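Long-range contact in hypothetical protein RPA3614 (Rhodopseudomonas palustris, PDB 2HHG), which is of unknown function but carries a rhodanese-like domain, consistent with a role as a thiosulfate-cyanide sulfurtransferase: residues His33-Arg46 with Gly55-Met67. Residues are numbered along the deposited sequence; the frame is centred on the assembly and turned at random.
Sequences HKSGASDVVIVDIR and GKIPGSFSCTRGM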
ATOM      1  N   HIS A  33      -3.893  10.882  -8.859  1.00  8.43           N
ATOM      2  CA  HIS A  33      -3.048  10.378  -9.929  1.00  8.68           C
ATOM      3  C   HIS A  33      -3.141  11.254 -11.181  1.00  8.58           C
ATOM      4  O   HIS A  33      -2.126  11.597 -11.780  1.00  8.66           O
ATOM      5  CB  HIS A  33      -3.433   8.941 -10.249  1.00  8.59           C
ATOM      6  CG  HIS A  33      -2.525   8.277 -11.232  1.00  8.41           C
ATOM      7  ND1 HIS A  33      -2.712   8.372 -12.594  1.00  9.68           N
ATOM      8  CD2 HIS A  33      -1.433   7.501 -11.049  1.00 10.28           C
ATOM      9  CE1 HIS A  33      -1.768   7.682 -13.209  1.00 10.19           C
ATOM     10  NE2 HIS A  33      -0.982   7.140 -12.295  1.00 10.02           N
ATOM     11  N   LYS A  34      -4.361  11.616 -11.568  1.00  8.53           N
ATOM     12  CA  LYS A  34      -4.570  12.455 -12.746  1.00  9.71           C
ATOM     13  C   LYS A  34      -3.966  13.853 -12.610  1.00 10.30           C
ATOM     14  O   LYS A  34      -3.598  14.473 -13.612  1.00 10.15           O
ATOM     15  CB  LYS A  34      -6.054  12.541 -13.097  1.00  9.80           C
ATOM     16  CG  LYS A  34      -6.617  11.224 -13.594  1.00 10.17           C
ATOM     17  CD  LYS A  34      -8.113  11.315 -13.782  1.00 10.81           C
ATOM     18  CE  LYS A  34      -8.684  10.020 -14.318  1.00 11.69           C
ATOM     19  NZ  LYS A  34     -10.166  10.087 -14.414  1.00 12.48           N
ATOM     20  N   SER A  35      -3.847  14.336 -11.376  1.00 10.90           N
ATOM     21  CA  SER A  35      -3.278  15.658 -11.120  1.00 12.33           C
ATOM     22  C   SER A  35      -1.760  15.671 -11.323  1.00 13.44           C
ATOM     23  O   SER A  35      -1.145  16.744 -11.353  1.00 14.51           O
ATOM     24  CB  SER A  35      -3.638  16.142  -9.707  1.00 12.75           C
ATOM     25  OG  SER A  35      -2.857  15.487  -8.723  1.00 13.33           O
ATOM     26  N   GLY A  36      -1.169  14.484 -11.448  1.00 14.46           N
ATOM     27  CA  GLY A  36       0.278  14.328 -11.595  1.00 15.94           C
ATOM     28  C   GLY A  36       0.929  13.751 -10.349  1.00 17.10           C
ATOM     29  O   GLY A  36       2.133  13.482 -10.340  1.00 17.79           O
ATOM     30  N   ALA A  37       0.126  13.565  -9.298  1.00 18.15           N
ATOM     31  CA  ALA A  37       0.581  13.020  -8.010  1.00 18.91           C
ATOM     32  C   ALA A  37       1.874  13.670  -7.493  1.00 19.35           C
ATOM     33  O   ALA A  37       2.814  12.980  -7.075  1.00 19.80           O
ATOM     34  CB  ALA A  37       0.710  11.492  -8.081  1.00 19.13           C
ATOM     35  N   SER A  38       1.907  15.002  -7.522  1.00 19.83           N
ATOM     36  CA  SER A  38       3.053  15.763  -7.036  1.00 20.10           C
ATOM     37  C   SER A  38       3.249  15.537  -5.541  1.00 19.52           C
ATOM     38  O   SER A  38       2.290  15.573  -4.762  1.00 19.91           O
ATOM     39  CB  SER A  38       2.899  17.255  -7.340  1.00 20.46           C
ATOM     40  OG  SER A  38       3.005  17.503  -8.732  1.00 22.31           O
ATOM     41  N   ASP A  39       4.498  15.288  -5.161  1.00 18.93           N
ATOM     42  CA  ASP A  39       4.863  14.959  -3.777  1.00 18.12           C
ATOM     43  C   ASP A  39       4.109  13.734  -3.235  1.00 16.72           C
ATOM     44  O   ASP A  39       3.759  13.675  -2.052  1.00 16.03           O
ATOM     45  CB  ASP A  39       4.695  16.174  -2.848  1.00 19.07           C
ATOM     46  CG  ASP A  39       5.626  17.324  -3.206  1.00 20.92           C
ATOM     47  OD1 ASP A  39       6.798  17.070  -3.564  1.00 22.92           O
ATOM     48  OD2 ASP A  39       5.180  18.488  -3.125  1.00 24.31           O
ATOM     49  N   VAL A  40       3.852  12.772  -4.119  1.00 15.00           N
ATOM     50  CA  VAL A  40       3.226  11.501  -3.753  1.00 14.03           C
ATOM     51  C   VAL A  40       4.015  10.373  -4.413  1.00 12.85           C
ATOM     52  O   VAL A  40       4.471  10.509  -5.553  1.00 12.81           O
ATOM     53  CB  VAL A  40       1.725  11.445  -4.191  1.00 14.62           C
ATOM     54  CG1 VAL A  40       1.137  10.043  -4.012  1.00 15.13           C
ATOM     55  CG2 VAL A  40       0.890  12.467  -3.418  1.00 15.77           C
ATOM     56  N   VAL A  41       4.201   9.283  -3.672  1.00 11.31           N
ATOM     57  CA  VAL A  41       4.719   8.042  -4.227  1.00 10.70           C
ATOM     58  C   VAL A  41       3.636   6.991  -4.018  1.00  9.83           C
ATOM     59  O   VAL A  41       3.218   6.736  -2.878  1.00  9.52           O
ATOM     60  CB  VAL A  41       6.031   7.594  -3.537  1.00 10.77           C
ATOM     61  CG1 VAL A  41       6.504   6.254  -4.098  1.00 11.52           C
ATOM     62  CG2 VAL A  41       7.116   8.650  -3.690  1.00 12.39           C
ATOM     63  N   ILE A  42       3.169   6.407  -5.118  1.00  9.22           N
ATOM     64  CA  ILE A  42       2.182   5.339  -5.060  1.00  9.01           C
ATOM     65  C   ILE A  42       2.934   4.018  -5.089  1.00  8.78           C
ATOM     66  O   ILE A  42       3.681   3.749  -6.021  1.00  9.17           O
ATOM     67  CB  ILE A  42       1.148   5.452  -6.205  1.00  9.04           C
ATOM     68  CG1 ILE A  42       0.416   6.807  -6.130  1.00  9.58           C
ATOM     69  CG2 ILE A  42       0.154   4.307  -6.136  1.00  9.93           C
ATOM     70  CD1 ILE A  42      -0.537   7.096  -7.285  1.00 12.40           C
ATOM     71  N   VAL A  43       2.740   3.222  -4.044  1.00  7.97           N
ATOM     72  CA  VAL A  43       3.501   1.995  -3.825  1.00  7.63           C
ATOM     73  C   VAL A  43       2.599   0.777  -3.994  1.00  7.32           C
ATOM     74  O   VAL A  43       1.645   0.597  -3.244  1.00  7.39           O
ATOM     75  CB  VAL A  43       4.148   1.967  -2.419  1.00  7.71           C
ATOM     76  CG1 VAL A  43       4.954   0.691  -2.224  1.00  8.27           C
ATOM     77  CG2 VAL A  43       5.029   3.203  -2.205  1.00  8.95           C
ATOM     78  N   ASP A  44       2.908  -0.040  -4.998  1.00  6.95           N
ATOM     79  CA  ASP A  44       2.196  -1.282  -5.274  1.00  7.07           C
ATOM     80  C   ASP A  44       2.850  -2.400  -4.477  1.00  6.90           C
ATOM     81  O   ASP A  44       4.004  -2.725  -4.714  1.00  6.73           O
ATOM     82  CB  ASP A  44       2.328  -1.567  -6.771  1.00  7.27           C
ATOM     83  CG  ASP A  44       1.452  -2.710  -7.264  1.00  7.64           C
ATOM     84  OD1 ASP A  44       1.016  -3.571  -6.477  1.00  7.68           O
ATOM     85  OD2 ASP A  44       1.227  -2.737  -8.497  1.00  8.74           O
ATOM     86  N   ILE A  45       2.112  -2.988  -3.544  1.00  6.72           N
ATOM     87  CA  ILE A  45       2.683  -4.009  -2.669  1.00  6.87           C
ATOM     88  C   ILE A  45       2.306  -5.439  -3.065  1.00  6.55           C
ATOM     89  O   ILE A  45       2.612  -6.390  -2.335  1.00  7.14           O
ATOM     90  CB  ILE A  45       2.349  -3.746  -1.191  1.00  7.02           C
ATOM     91  CG1 ILE A  45       0.854  -3.968  -0.921  1.00  7.83           C
ATOM     92  CG2 ILE A  45       2.830  -2.355  -0.784  1.00  7.94           C
ATOM     93  CD1 ILE A  45       0.452  -3.822   0.525  1.00  9.00           C
ATOM     94  N   ARG A  46       1.673  -5.591  -4.228  1.00  6.81           N
ATOM     95  CA  ARG A  46       1.228  -6.903  -4.701  1.00  7.10           C
ATOM     96  C   ARG A  46       2.369  -7.823  -5.115  1.00  7.42           C
ATOM     97  O   ARG A  46       3.472  -7.385  -5.427  1.00  7.32           O
ATOM     98  CB  ARG A  46       0.262  -6.742  -5.873  1.00  7.52           C
ATOM     99  CG  ARG A  46      -1.065  -6.105  -5.477  1.00  7.93           C
ATOM    100  CD  ARG A  46      -1.944  -5.872  -6.678  1.00  9.07           C
ATOM    101  NE  ARG A  46      -1.311  -4.934  -7.593  1.00  8.63           N
ATOM    102  CZ  ARG A  46      -1.623  -4.795  -8.875  1.00  8.85           C
ATOM    103  NH1 ARG A  46      -2.591  -5.524  -9.415  1.00 10.25           N
ATOM    104  NH2 ARG A  46      -0.971  -3.910  -9.610  1.00  8.96           N
ATOM    105  N   GLY A  55      -2.379  -5.863 -14.373  1.00 13.12           N
ATOM    106  CA  GLY A  55      -1.823  -4.539 -14.638  1.00 12.39           C
ATOM    107  C   GLY A  55      -1.594  -3.770 -13.349  1.00 11.05           C
ATOM    108  O   GLY A  55      -1.730  -4.325 -12.250  1.00 10.99           O
ATOM    109  N   LYS A  56      -1.262  -2.487 -13.483  1.00 10.66           N
ATOM    110  CA  LYS A  56      -0.867  -1.659 -12.349  1.00 10.54           C
ATOM    111  C   LYS A  56      -1.234  -0.190 -12.554  1.00 10.17           C
ATOM    112  O   LYS A  56      -1.604   0.242 -13.659  1.00 10.22           O
ATOM    113  CB  LYS A  56       0.642  -1.783 -12.117  1.00 10.86           C
ATOM    114  CG  LYS A  56       1.500  -1.244 -13.254  1.00 12.50           C
ATOM    115  CD  LYS A  56       2.966  -1.469 -12.963  1.00 15.24           C
ATOM    116  CE  LYS A  56       3.810  -1.180 -14.185  1.00 17.94           C
ATOM    117  NZ  LYS A  56       5.256  -1.376 -13.911  1.00 20.05           N
ATOM    118  N   ILE A  57      -1.125   0.585 -11.483  1.00  9.47           N
ATOM    119  CA  ILE A  57      -1.300   2.022 -11.561  1.00  9.25           C
ATOM    120  C   ILE A  57      -0.049   2.613 -12.221  1.00  9.23           C
ATOM    121  O   ILE A  57       1.066   2.345 -11.779  1.00  9.08           O
ATOM    122  CB  ILE A  57      -1.543   2.610 -10.158  1.00  8.91           C
ATOM    123  CG1 ILE A  57      -2.876   2.084  -9.610  1.00  9.49           C
ATOM    124  CG2 ILE A  57      -1.532   4.127 -10.204  1.00  9.87           C
ATOM    125  CD1 ILE A  57      -3.198   2.514  -8.184  1.00  9.88           C
ATOM    126  N   PRO A  58      -0.222   3.384 -13.312  1.00  9.71           N
ATOM    127  CA  PRO A  58       0.942   3.933 -14.003  1.00  9.82           C
ATOM    128  C   PRO A  58       1.843   4.744 -13.086  1.00 10.00           C
ATOM    129  O   PRO A  58       1.371   5.547 -12.281  1.00 10.02           O
ATOM    130  CB  PRO A  58       0.319   4.816 -15.092  1.00  9.95           C
ATOM    131  CG  PRO A  58      -1.019   4.213 -15.340  1.00 10.55           C
ATOM    132  CD  PRO A  58      -1.478   3.756 -13.987  1.00  9.94           C
ATOM    133  N   GLY A  59       3.141   4.502 -13.197  1.00 10.59           N
ATOM    134  CA  GLY A  59       4.112   5.258 -12.430  1.00 11.02           C
ATOM    135  C   GLY A  59       4.276   4.783 -10.996  1.00 10.60           C
ATOM    136  O   GLY A  59       5.054   5.365 -10.244  1.00 12.28           O
ATOM    137  N   SER A  60       3.553   3.732 -10.606  1.00 10.36           N
ATOM    138  CA  SER A  60       3.684   3.198  -9.249  1.00  9.94           C
ATOM    139  C   SER A  60       5.033   2.514  -9.045  1.00  9.57           C
ATOM    140  O   SER A  60       5.656   2.041  -9.996  1.00 10.01           O
ATOM    141  CB  SER A  60       2.540   2.239  -8.925  1.00 10.71           C
ATOM    142  OG  SER A  60       2.555   1.126  -9.789  1.00 12.76           O
ATOM    143  N   PHE A  61       5.466   2.479  -7.789  1.00  9.10           N
ATOM    144  CA  PHE A  61       6.705   1.836  -7.397  1.00  8.85           C
ATOM    145  C   PHE A  61       6.377   0.487  -6.759  1.00  8.63           C
ATOM    146  O   PHE A  61       5.578   0.416  -5.821  1.00  8.48           O
ATOM    147  CB  PHE A  61       7.462   2.738  -6.416  1.00  9.64           C
ATOM    148  CG  PHE A  61       8.768   2.161  -5.946  1.00 10.53           C
ATOM    149  CD1 PHE A  61       9.883   2.177  -6.776  1.00 11.57           C
ATOM    150  CD2 PHE A  61       8.885   1.598  -4.677  1.00 11.64           C
ATOM    151  CE1 PHE A  61      11.094   1.631  -6.351  1.00 13.28           C
ATOM    152  CE2 PHE A  61      10.102   1.053  -4.244  1.00 12.11           C
ATOM    153  CZ  PHE A  61      11.201   1.070  -5.086  1.00 13.38           C
ATOM    154  N   SER A  62       6.982  -0.582  -7.269  1.00  8.18           N
ATOM    155  CA  SER A  62       6.711  -1.925  -6.759  1.00  8.38           C
ATOM    156  C   SER A  62       7.620  -2.275  -5.598  1.00  8.07           C
ATOM    157  O   SER A  62       8.839  -2.318  -5.741  1.00  8.85           O
ATOM    158  CB  SER A  62       6.863  -2.977  -7.866  1.00  8.58           C
ATOM    159  OG  SER A  62       6.874  -4.302  -7.341  1.00 10.03           O
ATOM    160  N   CYS A  63       7.008  -2.537  -4.452  1.00  7.49           N
ATOM    161  CA  CYS A  63       7.715  -3.104  -3.315  1.00  7.97           C
ATOM    162  C   CYS A  63       6.762  -4.079  -2.663  1.00  7.44           C
ATOM    163  O   CYS A  63       5.751  -3.677  -2.091  1.00  7.48           O
ATOM    164  CB  CYS A  63       8.141  -2.040  -2.296  1.00  8.56           C
ATOM    165  SG  CYS A  63       8.987  -2.753  -0.854  1.00 10.83           S
ATOM    166  N   THR A  64       7.059  -5.367  -2.776  1.00  7.44           N
ATOM    167  CA  THR A  64       6.155  -6.362  -2.198  1.00  7.84           C
ATOM    168  C   THR A  64       6.032  -6.144  -0.689  1.00  7.16           C
ATOM    169  O   THR A  64       6.973  -5.691  -0.027  1.00  7.36           O
ATOM    170  CB  THR A  64       6.575  -7.810  -2.506  1.00  8.32           C
ATOM    171  OG1 THR A  64       7.841  -8.088  -1.895  1.00  9.97           O
ATOM    172  CG2 THR A  64       6.658  -8.056  -4.012  1.00  9.17           C
ATOM    173  N   ARG A  65       4.859  -6.443  -0.146  1.00  7.17           N
ATOM    174  CA  ARG A  65       4.608  -6.154   1.252  1.00  7.66           C
ATOM    175  C   ARG A  65       5.654  -6.803   2.156  1.00  7.41           C
ATOM    176  O   ARG A  65       6.104  -6.194   3.128  1.00  7.69           O
ATOM    177  CB  ARG A  65       3.195  -6.566   1.662  1.00  7.60           C
ATOM    178  CG  ARG A  65       2.940  -6.367   3.144  1.00  7.73           C
ATOM    179  CD  ARG A  65       1.475  -6.534   3.567  1.00  7.51           C
ATOM    180  NE  ARG A  65       1.446  -6.516   5.031  1.00  7.22           N
ATOM    181  CZ  ARG A  65       1.228  -7.568   5.817  1.00  6.88           C
ATOM    182  NH1 ARG A  65       0.875  -8.743   5.313  1.00  8.04           N
ATOM    183  NH2 ARG A  65       1.321  -7.430   7.132  1.00  7.96           N
ATOM    184  N   GLY A  66       6.067  -8.019   1.810  1.00  7.19           N
ATOM    185  CA  GLY A  66       7.005  -8.766   2.633  1.00  7.82           C
ATOM    186  C   GLY A  66       8.411  -8.202   2.687  1.00  7.73           C
ATOM    187  O   GLY A  66       9.197  -8.606   3.547  1.00  8.08           O
HETATM  188  N   MSE A  67       8.724  -7.271   1.785  1.00  7.87           N
HETATM  189  CA  MSE A  67      10.030  -6.605   1.746  1.00  8.49           C
HETATM  190  C   MSE A  67      10.009  -5.191   2.308  1.00  7.83           C
HETATM  191  O   MSE A  67      11.063  -4.549   2.421  1.00  7.95           O
HETATM  192  CB  MSE A  67      10.516  -6.522   0.304  1.00  9.76           C
HETATM  193  CG  MSE A  67      10.901  -7.857  -0.248  1.00 12.97           C
HETATM  194 SE   MSE A  67      11.702  -7.718  -1.971  1.00 21.80          SE
HETATM  195  CE  MSE A  67      11.704  -9.620  -2.385  1.00 19.16           C
TER
HETATM  196  O   HOH W   1       3.993   7.044  -7.825  1.00 15.16           O
HETATM  197  O   HOH W   2       5.025  -5.147  -5.651  1.00 11.07           O
HETATM  198  O   HOH W   3       3.637  -1.807  -9.739  1.00 14.31           O
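A bend at chi3 (-63°) brings the Arg-46 guanidinium beside the Asp-44 carboxylate and within bonding distance of Gly-55 O, while His-33, with CG trans to the main-chain nitrogen (chi1 -174°), extends its imidazole to Pro-58. Gly-55 O lies at the guanidinium edge and takes a bond from Arg-46 NH2 (2.8 Å) on a lone pair, in the carbonyl plane; NH1 adds a weak one. The same group grips Asp-44 side-on, NE to OD1 and NH2 to OD2 (2.7 Å), both on syn sides, and the Arg-46 amide reaches OD1 from the anti side, closing an Asx turn; all three donors sit somewhat out of the carboxylate plane. Phe-121 makes a cation-pi contact with Arg-46. At the other end His-33 NE2 donates almost within its ring plane to Pro-58 O (2.8 Å), and CD2 meets Ile-57 CG2 at 3.5 Å. Between them strands 40-44 and 61-62 pair in parallel: Phe-61 N bonds to Ile-42 O, Asp-44 N to Phe-61 O and Cys-63 N to Asp-44 O. This is the edge pairing of a beta-alpha-beta unit whose crossover is helix 48-54. Asp-44, probably ionised, holds the guanidinium flat, and its bonds to Gly-55 O link strand end to helix exit.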